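Local atomic coordinates of Ras GTPase-activating-like protein IQGAP2 (Homo sapiens, PDB entry 5CJP), a protein that probably binds small GTPases of the Rho family, such as Cdc42, in their GTP-loaded state through an all-helical domain related to Ras GTPase-activating proteins. Residues 113-118 against 248-253; 244-249 against 256-261; 278-283 against 299-304. All blocks are in the same frame, centred on the assembly; numbering follows the deposited sequence.

Contact 1: residues 113-118 against 248-253; sequences LLAPVV and FDIIDM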
loop_
_atom_site.group_PDB
_atom_site.type_symbol
_atom_site.label_atom_id
_atom_site.label_comp_id
_atom_site.label_asym_id
_atom_site.label_seq_id
_atom_site.Cartn_x
_atom_site.Cartn_y
_atom_site.Cartn_z
ATOM N N LEU E 113 15.319 19.087 -15.882
ATOM C CA LEU E 113 16.470 19.483 -16.688
ATOM C C LEU E 113 16.214 19.260 -18.180
ATOM O O LEU E 113 16.779 19.958 -19.027
ATOM C CB LEU E 113 17.698 18.679 -16.226
ATOM C CG LEU E 113 19.074 18.877 -16.876
ATOM C CD1 LEU E 113 20.142 18.270 -15.995
ATOM C CD2 LEU E 113 19.107 18.222 -18.232
ATOM N N LEU E 114 15.356 18.292 -18.494
ATOM C CA LEU E 114 15.036 17.979 -19.874
ATOM C C LEU E 114 13.586 18.253 -20.204
ATOM O O LEU E 114 13.253 18.515 -21.358
ATOM C CB LEU E 114 15.320 16.510 -20.168
ATOM C CG LEU E 114 16.752 15.986 -20.166
ATOM C CD1 LEU E 114 16.705 14.463 -20.341
ATOM C CD2 LEU E 114 17.561 16.651 -21.274
ATOM N N ALA E 115 12.730 18.190 -19.190
ATOM C CA ALA E 115 11.300 18.381 -19.381
ATOM C C ALA E 115 10.917 19.613 -20.195
ATOM O O ALA E 115 10.143 19.507 -21.145
ATOM C CB ALA E 115 10.591 18.399 -18.023
ATOM N N PRO E 116 11.444 20.795 -19.838
ATOM C CA PRO E 116 11.132 22.031 -20.564
ATOM C C PRO E 116 11.373 21.965 -22.078
ATOM O O PRO E 116 10.459 22.224 -22.862
ATOM C CB PRO E 116 12.024 23.057 -19.880
ATOM C CG PRO E 116 12.067 22.564 -18.476
ATOM C CD PRO E 116 12.281 21.088 -18.663
ATOM N N VAL E 117 12.594 21.618 -22.486
ATOM C CA VAL E 117 12.908 21.536 -23.910
ATOM C C VAL E 117 12.270 20.340 -24.585
ATOM O O VAL E 117 11.992 20.372 -25.783
ATOM C CB VAL E 117 14.429 21.465 -24.180
ATOM C CG1 VAL E 117 15.110 22.673 -23.578
ATOM C CG2 VAL E 117 15.010 20.157 -23.645
ATOM N N VAL E 118 12.048 19.272 -23.831
ATOM C CA VAL E 118 11.426 18.101 -24.421
ATOM C C VAL E 118 9.955 18.426 -24.609
ATOM O O VAL E 118 9.367 18.108 -25.639
ATOM C CB VAL E 118 11.583 16.846 -23.524
ATOM C CG1 VAL E 118 10.543 15.807 -23.893
ATOM C CG2 VAL E 118 12.979 16.245 -23.705
ATOM N N PHE E 248 10.786 7.319 -18.990
ATOM C CA PHE E 248 11.609 7.683 -17.849
ATOM C C PHE E 248 11.048 8.834 -17.030
ATOM O O PHE E 248 11.797 9.569 -16.390
ATOM C CB PHE E 248 13.028 7.990 -18.315
ATOM C CG PHE E 248 13.749 6.791 -18.819
ATOM C CD1 PHE E 248 13.509 6.315 -20.108
ATOM C CD2 PHE E 248 14.603 6.066 -17.975
ATOM C CE1 PHE E 248 14.103 5.130 -20.550
ATOM C CE2 PHE E 248 15.205 4.879 -18.407
ATOM C CZ PHE E 248 14.958 4.406 -19.689
ATOM N N ASP E 249 9.726 8.973 -17.054
ATOM C CA ASP E 249 9.008 10.006 -16.305
ATOM C C ASP E 249 9.614 11.410 -16.344
ATOM O O ASP E 249 9.862 12.016 -15.301
ATOM C CB ASP E 249 8.857 9.571 -14.848
ATOM C CG ASP E 249 7.821 10.389 -14.095
ATOM O OD1 ASP E 249 7.505 11.516 -14.537
ATOM O OD2 ASP E 249 7.335 9.903 -13.052
ATOM N N ILE E 250 9.843 11.930 -17.544
ATOM C CA ILE E 250 10.387 13.275 -17.691
ATOM C C ILE E 250 9.184 14.191 -17.840
ATOM O O ILE E 250 9.208 15.350 -17.411
ATOM C CB ILE E 250 11.261 13.396 -18.951
ATOM C CG1 ILE E 250 12.429 12.420 -18.844
ATOM C CG2 ILE E 250 11.744 14.833 -19.134
ATOM C CD1 ILE E 250 13.257 12.641 -17.654
ATOM N N ILE E 251 8.130 13.651 -18.451
ATOM C CA ILE E 251 6.899 14.403 -18.659
ATOM C C ILE E 251 5.707 13.608 -18.160
ATOM O O ILE E 251 5.468 12.472 -18.570
ATOM C CB ILE E 251 6.656 14.762 -20.153
ATOM C CG1 ILE E 251 6.530 13.481 -20.986
ATOM C CG2 ILE E 251 7.767 15.682 -20.663
ATOM C CD1 ILE E 251 6.047 13.707 -22.396
ATOM N N ASP E 252 4.976 14.224 -17.246
ATOM C CA ASP E 252 3.797 13.622 -16.654
ATOM C C ASP E 252 2.856 13.182 -17.776
ATOM O O ASP E 252 2.531 13.966 -18.665
ATOM C CB ASP E 252 3.165 14.662 -15.718
ATOM C CG ASP E 252 1.716 14.393 -15.426
ATOM O OD1 ASP E 252 0.910 14.408 -16.376
ATOM O OD2 ASP E 252 1.384 14.190 -14.238
ATOM N N MET E 253 2.445 11.920 -17.746
ATOM C CA MET E 253 1.555 11.387 -18.770
ATOM C C MET E 253 0.116 11.287 -18.279
ATOM O O MET E 253 -0.288 10.270 -17.715
ATOM C CB MET E 253 2.041 10.012 -19.234
ATOM C CG MET E 253 3.341 10.045 -20.032
ATOM S SD MET E 253 3.180 10.954 -21.604
ATOM C CE MET E 253 2.693 9.620 -22.711
#
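Ile-250 presses its CG2 methyl onto the backbone and first side-chain carbons of Leu-114 and Ala-115, where the loop that follows helix 222-243 crosses helix 111-123. The chains come close here, with the CA atoms of Ala-115 and Ile-250 5.5 Å apart. The methyl sits over the peptide unit joining the two helix residues: Ile-250 CG2 is 3.5 Å from Ala-115 N and 3.9 Å from Ala-115 CB, and it reaches Leu-114 CB at 4.1 Å. Rotation about the first side-chain bond (chi1 -61°) places CG2 opposite the backbone N, turned onto the helix, while CG1 takes the position opposite the carbonyl carbon. The small side chain of Ala-115 lets the loop backbone approach as well, and its CB lies 3.4 Å from Ile-250 O. Leu-114 meets Ile-250 chiefly through CB; its side chain also packs on Ala-241, Ile-242 and Ile-191 of two other helices.

One turn further along, the contact slackens. Val-118 meets Ile-251 through a single pair of methyls, Val-118 CG1 and Ile-251 CG2, at 4.3 Å, and Val-118 also touches Pro-245. Ile-251 and Ala-115 are partly open to solvent, while Pro-116 turns away on the exposed side of the helix, at a kink where the regular backbone bonds are interrupted.

No hydrogen bond links the two segments. Their interface is aliphatic, the one polar atom close to it being Ile-250 O beside Ala-115 CB, and polar groups of the loop are met instead by Arg-111, just before 113-118, with a salt bridge to Asp-249 and a weak hydrogen bond to Ile-250 O. The chemistry thus implies that the loop is seated on the helix mainly by burial of aliphatic carbon.

Contact 2: residues 244-249 against 256-261; sequences APDGFD and GGQINS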
loop_
_atom_site.group_PDB
_atom_site.type_symbol
_atom_site.label_atom_id
_atom_site.label_comp_id
_atom_site.label_asym_id
_atom_site.label_seq_id
_atom_site.Cartn_x
_atom_site.Cartn_y
_atom_site.Cartn_z
ATOM N N ALA E 244 12.850 8.745 -24.645
ATOM C CA ALA E 244 11.635 8.214 -24.044
ATOM C C ALA E 244 11.266 8.953 -22.771
ATOM O O ALA E 244 11.337 8.394 -21.688
ATOM C CB ALA E 244 11.796 6.725 -23.751
ATOM N N PRO E 245 10.874 10.230 -22.889
ATOM C CA PRO E 245 10.498 10.998 -21.704
ATOM C C PRO E 245 9.256 10.431 -21.041
ATOM O O PRO E 245 9.007 10.678 -19.867
ATOM C CB PRO E 245 10.277 12.405 -22.258
ATOM C CG PRO E 245 9.884 12.161 -23.675
ATOM C CD PRO E 245 10.830 11.080 -24.092
ATOM N N ASP E 246 8.472 9.670 -21.794
ATOM C CA ASP E 246 7.251 9.069 -21.267
ATOM C C ASP E 246 7.595 7.846 -20.446
ATOM O O ASP E 246 6.900 7.513 -19.484
ATOM C CB ASP E 246 6.327 8.682 -22.417
ATOM C CG ASP E 246 7.030 7.838 -23.469
ATOM O OD1 ASP E 246 8.235 8.060 -23.724
ATOM O OD2 ASP E 246 6.372 6.957 -24.062
ATOM N N GLY E 247 8.676 7.178 -20.838
ATOM C CA GLY E 247 9.123 5.984 -20.143
ATOM C C GLY E 247 9.942 6.302 -18.906
ATOM O O GLY E 247 9.810 5.650 -17.878
ATOM N N PHE E 248 10.786 7.319 -18.990
ATOM C CA PHE E 248 11.609 7.683 -17.849
ATOM C C PHE E 248 11.048 8.834 -17.030
ATOM O O PHE E 248 11.797 9.569 -16.390
ATOM C CB PHE E 248 13.028 7.990 -18.315
ATOM C CG PHE E 248 13.749 6.791 -18.819
ATOM C CD1 PHE E 248 13.509 6.315 -20.108
ATOM C CD2 PHE E 248 14.603 6.066 -17.975
ATOM C CE1 PHE E 248 14.103 5.130 -20.550
ATOM C CE2 PHE E 248 15.205 4.879 -18.407
ATOM C CZ PHE E 248 14.958 4.406 -19.689
ATOM N N ASP E 249 9.726 8.973 -17.054
ATOM C CA ASP E 249 9.008 10.006 -16.305
ATOM C C ASP E 249 9.614 11.410 -16.344
ATOM O O ASP E 249 9.862 12.016 -15.301
ATOM C CB ASP E 249 8.857 9.571 -14.848
ATOM C CG ASP E 249 7.821 10.389 -14.095
ATOM O OD1 ASP E 249 7.505 11.516 -14.537
ATOM O OD2 ASP E 249 7.335 9.903 -13.052
ATOM N N GLY E 256 -4.473 9.825 -21.488
ATOM C CA GLY E 256 -4.922 10.316 -22.776
ATOM C C GLY E 256 -4.281 9.544 -23.908
ATOM O O GLY E 256 -4.838 8.558 -24.396
ATOM N N GLY E 257 -3.100 9.990 -24.327
ATOM C CA GLY E 257 -2.399 9.322 -25.407
ATOM C C GLY E 257 -0.895 9.376 -25.236
ATOM O O GLY E 257 -0.367 10.272 -24.577
ATOM N N GLN E 258 -0.204 8.414 -25.837
ATOM C CA GLN E 258 1.244 8.354 -25.748
ATOM C C GLN E 258 1.870 9.103 -26.922
ATOM O O GLN E 258 1.171 9.597 -27.801
ATOM C CB GLN E 258 1.692 6.888 -25.731
ATOM C CG GLN E 258 3.163 6.661 -25.398
ATOM C CD GLN E 258 4.029 6.433 -26.629
ATOM O OE1 GLN E 258 5.248 6.279 -26.527
ATOM N NE2 GLN E 258 3.400 6.403 -27.800
ATOM N N ILE E 259 3.189 9.198 -26.926
ATOM C CA ILE E 259 3.923 9.887 -27.982
ATOM C C ILE E 259 3.599 9.397 -29.400
ATOM O O ILE E 259 3.483 8.197 -29.637
ATOM C CB ILE E 259 5.425 9.739 -27.700
ATOM C CG1 ILE E 259 5.751 10.576 -26.463
ATOM C CG2 ILE E 259 6.268 10.023 -28.954
ATOM C CD1 ILE E 259 7.105 10.367 -25.994
ATOM N N ASN E 260 3.459 10.334 -30.336
ATOM C CA ASN E 260 3.170 10.016 -31.737
ATOM C C ASN E 260 4.449 9.529 -32.385
ATOM O O ASN E 260 5.539 9.757 -31.873
ATOM C CB ASN E 260 2.721 11.256 -32.519
ATOM C CG ASN E 260 1.541 11.950 -31.891
ATOM O OD1 ASN E 260 0.460 11.379 -31.777
ATOM N ND2 ASN E 260 1.739 13.196 -31.484
ATOM N N SER E 261 4.318 8.879 -33.530
ATOM C CA SER E 261 5.489 8.394 -34.231
ATOM C C SER E 261 6.322 9.606 -34.629
ATOM O O SER E 261 7.547 9.542 -34.702
ATOM C CB SER E 261 5.070 7.629 -35.485
ATOM O OG SER E 261 4.067 6.683 -35.181
#
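Ile-259 lays its CD1 methyl against the carboxylate of Asp-246 and the ring of Pro-245. The methyl is 3.4 Å from Asp-246 OD1 and 4.0 Å from Pro-245 CG, the isoleucine and proline side chains crossing at about a right angle. An extended outer torsion (chi2 172°) carries CD1 away from the Ile-259 backbone and across to the opposite segment. Pro-245 is buried and also touches Leu-267 of helix 261-278; the proline side of the contact is apolar, and the carboxylate marks the change to the polar side.

There Asp-246 OD2 and Gln-258 OE1 lie 2.8 Å apart as modelled, two acceptors with no hydrogen bond between them, their carboxylate and amide planes 47° apart. Gln-258 is poorly ordered, which leaves its amide orientation doubtful. Both side chains are held by Arg-264 of the following helix, which probably accounts for their closeness: its NH2 forms a salt bridge with Asp-246 OD1 and its NH1, as modelled, a hydrogen bond with Gln-258 OE1. The shared guanidinium would be expected to offset the repulsion between the two oxygens.

Residues 245-247 keep helical backbone angles without forming a regular helix, and Phe-248 N bonds to Ala-244 O at 3.0 Å. Asn-260 occupies the N-cap position of helix 261-278, although its side chain makes no capping bond. Together these features describe an irregular helix-to-helix connection in the all-helical fold of the Ras-GAP family, here placed beside a bound partner protein.

Contact 3: residues 278-283 against 299-304; sequences ASNKLF and ETYQEF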
loop_
_atom_site.group_PDB
_atom_site.type_symbol
_atom_site.label_atom_id
_atom_site.label_comp_id
_atom_site.label_asym_id
_atom_site.label_seq_id
_atom_site.Cartn_x
_atom_site.Cartn_y
_atom_site.Cartn_z
ATOM N N ALA E 278 28.683 13.506 -29.130
ATOM C CA ALA E 278 29.352 13.030 -27.923
ATOM C C ALA E 278 30.436 12.009 -28.238
ATOM O O ALA E 278 31.432 11.906 -27.521
ATOM C CB ALA E 278 28.343 12.432 -26.969
ATOM N N SER E 279 30.248 11.263 -29.321
ATOM C CA SER E 279 31.211 10.249 -29.710
ATOM C C SER E 279 32.141 10.711 -30.827
ATOM O O SER E 279 32.878 9.909 -31.396
ATOM C CB SER E 279 30.477 8.967 -30.119
ATOM O OG SER E 279 29.554 9.206 -31.163
ATOM N N ASN E 280 32.111 12.009 -31.120
ATOM C CA ASN E 280 32.938 12.616 -32.167
ATOM C C ASN E 280 32.838 11.890 -33.518
ATOM O O ASN E 280 33.848 11.616 -34.164
ATOM C CB ASN E 280 34.402 12.661 -31.725
ATOM C CG ASN E 280 35.217 13.698 -32.494
ATOM O OD1 ASN E 280 34.739 14.298 -33.459
ATOM N ND2 ASN E 280 36.450 13.921 -32.059
ATOM N N LYS E 281 31.617 11.598 -33.948
ATOM C CA LYS E 281 31.393 10.907 -35.211
ATOM C C LYS E 281 30.620 11.756 -36.212
ATOM O O LYS E 281 29.434 12.046 -36.029
ATOM C CB LYS E 281 30.646 9.592 -34.963
ATOM C CG LYS E 281 31.558 8.425 -34.651
ATOM C CD LYS E 281 32.102 7.798 -35.924
ATOM C CE LYS E 281 31.062 6.881 -36.581
ATOM N NZ LYS E 281 29.730 7.530 -36.761
ATOM N N LEU E 282 31.295 12.149 -37.283
ATOM C CA LEU E 282 30.671 12.959 -38.313
ATOM C C LEU E 282 29.789 12.111 -39.224
ATOM O O LEU E 282 30.004 10.907 -39.383
ATOM C CB LEU E 282 31.745 13.659 -39.146
ATOM C CG LEU E 282 32.771 14.480 -38.361
ATOM C CD1 LEU E 282 33.772 15.098 -39.316
ATOM C CD2 LEU E 282 32.057 15.557 -37.557
ATOM N N PHE E 283 28.784 12.745 -39.810
ATOM C CA PHE E 283 27.889 12.064 -40.720
ATOM C C PHE E 283 28.614 11.823 -42.036
ATOM O O PHE E 283 29.406 12.652 -42.477
ATOM C CB PHE E 283 26.650 12.916 -40.959
ATOM C CG PHE E 283 25.696 12.927 -39.804
ATOM C CD1 PHE E 283 24.918 14.047 -39.542
ATOM C CD2 PHE E 283 25.543 11.802 -38.999
ATOM C CE1 PHE E 283 24.000 14.053 -38.503
ATOM C CE2 PHE E 283 24.628 11.800 -37.959
ATOM C CZ PHE E 283 23.852 12.933 -37.711
ATOM N N GLU E 299 31.572 21.114 -33.096
ATOM C CA GLU E 299 31.566 22.168 -32.088
ATOM C C GLU E 299 30.902 21.574 -30.850
ATOM O O GLU E 299 31.367 21.755 -29.720
ATOM C CB GLU E 299 30.757 23.377 -32.566
ATOM C CG GLU E 299 31.197 23.950 -33.900
ATOM C CD GLU E 299 30.357 25.149 -34.329
ATOM O OE1 GLU E 299 29.109 25.033 -34.356
ATOM O OE2 GLU E 299 30.948 26.207 -34.645
ATOM N N THR E 300 29.810 20.857 -31.094
ATOM C CA THR E 300 29.060 20.220 -30.031
ATOM C C THR E 300 29.911 19.204 -29.292
ATOM O O THR E 300 29.825 19.092 -28.067
ATOM C CB THR E 300 27.805 19.557 -30.584
ATOM O OG1 THR E 300 26.951 20.567 -31.146
ATOM C CG2 THR E 300 27.067 18.827 -29.479
ATOM N N TYR E 301 30.743 18.467 -30.023
ATOM C CA TYR E 301 31.624 17.488 -29.399
ATOM C C TYR E 301 32.560 18.230 -28.438
ATOM O O TYR E 301 32.758 17.814 -27.299
ATOM C CB TYR E 301 32.454 16.753 -30.455
ATOM C CG TYR E 301 33.643 16.029 -29.858
ATOM C CD1 TYR E 301 33.462 14.939 -28.996
ATOM C CD2 TYR E 301 34.950 16.479 -30.087
ATOM C CE1 TYR E 301 34.544 14.323 -28.373
ATOM C CE2 TYR E 301 36.044 15.867 -29.463
ATOM C CZ TYR E 301 35.827 14.791 -28.606
ATOM O OH TYR E 301 36.880 14.197 -27.958
ATOM N N GLN E 302 33.127 19.338 -28.906
ATOM C CA GLN E 302 34.027 20.121 -28.079
ATOM C C GLN E 302 33.344 20.577 -26.795
ATOM O O GLN E 302 33.984 20.693 -25.748
ATOM C CB GLN E 302 34.557 21.334 -28.856
ATOM C CG GLN E 302 35.575 20.996 -29.944
ATOM C CD GLN E 302 36.702 20.139 -29.418
ATOM O OE1 GLN E 302 37.199 20.366 -28.317
ATOM N NE2 GLN E 302 37.117 19.150 -30.201
ATOM N N GLU E 303 32.049 20.848 -26.866
ATOM C CA GLU E 303 31.315 21.262 -25.673
ATOM C C GLU E 303 31.136 20.046 -24.765
ATOM O O GLU E 303 31.367 20.122 -23.563
ATOM C CB GLU E 303 29.947 21.842 -26.042
ATOM C CG GLU E 303 30.010 23.155 -26.778
ATOM C CD GLU E 303 28.638 23.774 -26.974
ATOM O OE1 GLU E 303 27.956 24.061 -25.962
ATOM O OE2 GLU E 303 28.239 23.976 -28.141
ATOM N N PHE E 304 30.733 18.926 -25.358
ATOM C CA PHE E 304 30.541 17.687 -24.618
ATOM C C PHE E 304 31.838 17.260 -23.949
ATOM O O PHE E 304 31.860 16.919 -22.760
ATOM C CB PHE E 304 30.081 16.587 -25.559
ATOM C CG PHE E 304 28.604 16.419 -25.610
ATOM C CD1 PHE E 304 27.971 16.057 -26.797
ATOM C CD2 PHE E 304 27.837 16.563 -24.459
ATOM C CE1 PHE E 304 26.591 15.834 -26.837
ATOM C CE2 PHE E 304 26.456 16.345 -24.493
ATOM C CZ PHE E 304 25.833 15.978 -25.684
#
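Ala-278 ends helix 261-278 beside Tyr-301 of helix 294-311, their CA atoms 5.2 Å apart, and the backbone then turns off through Asn-280 with a positive phi. The turn is a Schellman motif with Asn-280 as its C-prime residue: Lys-281 N bonds back to His-276 O, and Asn-280 N to Ala-277 O. Asn-280 thereby faces the neighbouring helix, and its side chain spreads over one face of the Tyr-301 ring. Tyr-301 swings its ring to this position with CG opposite the backbone N (chi1 164°).

The overlap has two parts. Asn-280 CB makes a CH-pi contact, 3.7 Å from the centroid of the Tyr-301 ring and 13° off its normal, while the amide beyond it stacks on the ring with the planes 18° apart. At the ring edge, in its plane, lies Ala-278 O, 3.9 Å from Tyr-301 CD1.

Deeper in, Ala-278 packs against Phe-304, one helical turn on from Tyr-301, with Ala-278 CB 3.6 Å from Phe-304 CD1. Leu-188 and Ile-192 of helix 167-193 and the rings of Tyr-234 and Phe-308 also meet Phe-304, so the end of helix 261-278 is joined to a largely hydrophobic helix interface. Its outer border is the asparagine amide, where Asn-280 ND2 lies above the ring toward the rim, 3.3 Å from Tyr-301 CE2.

Contacts 1 and 2 form one continuous region, their centres 9 Å apart, and share Phe-248 and Asp-249 in the loop between helices 222-243 and 261-278. A probable hydrogen bond from Ile-250 N to Pro-245 O ties them, as does packing of Met-253 on Asp-246. Contact 3 stands apart, its centre 24 Å from contact 1 and 27 Å from contact 2, and comes later in the chain. Helix 261-278 connects the two regions: contact 2 leads into its first turn, and contact 3 fastens its last residue to helix 294-311. Contacts 1 and 2 shape the 244-260 loop, parts of which lie beside another protein's chain, consistent with a role in the complex, whereas contact 3 packs helices together.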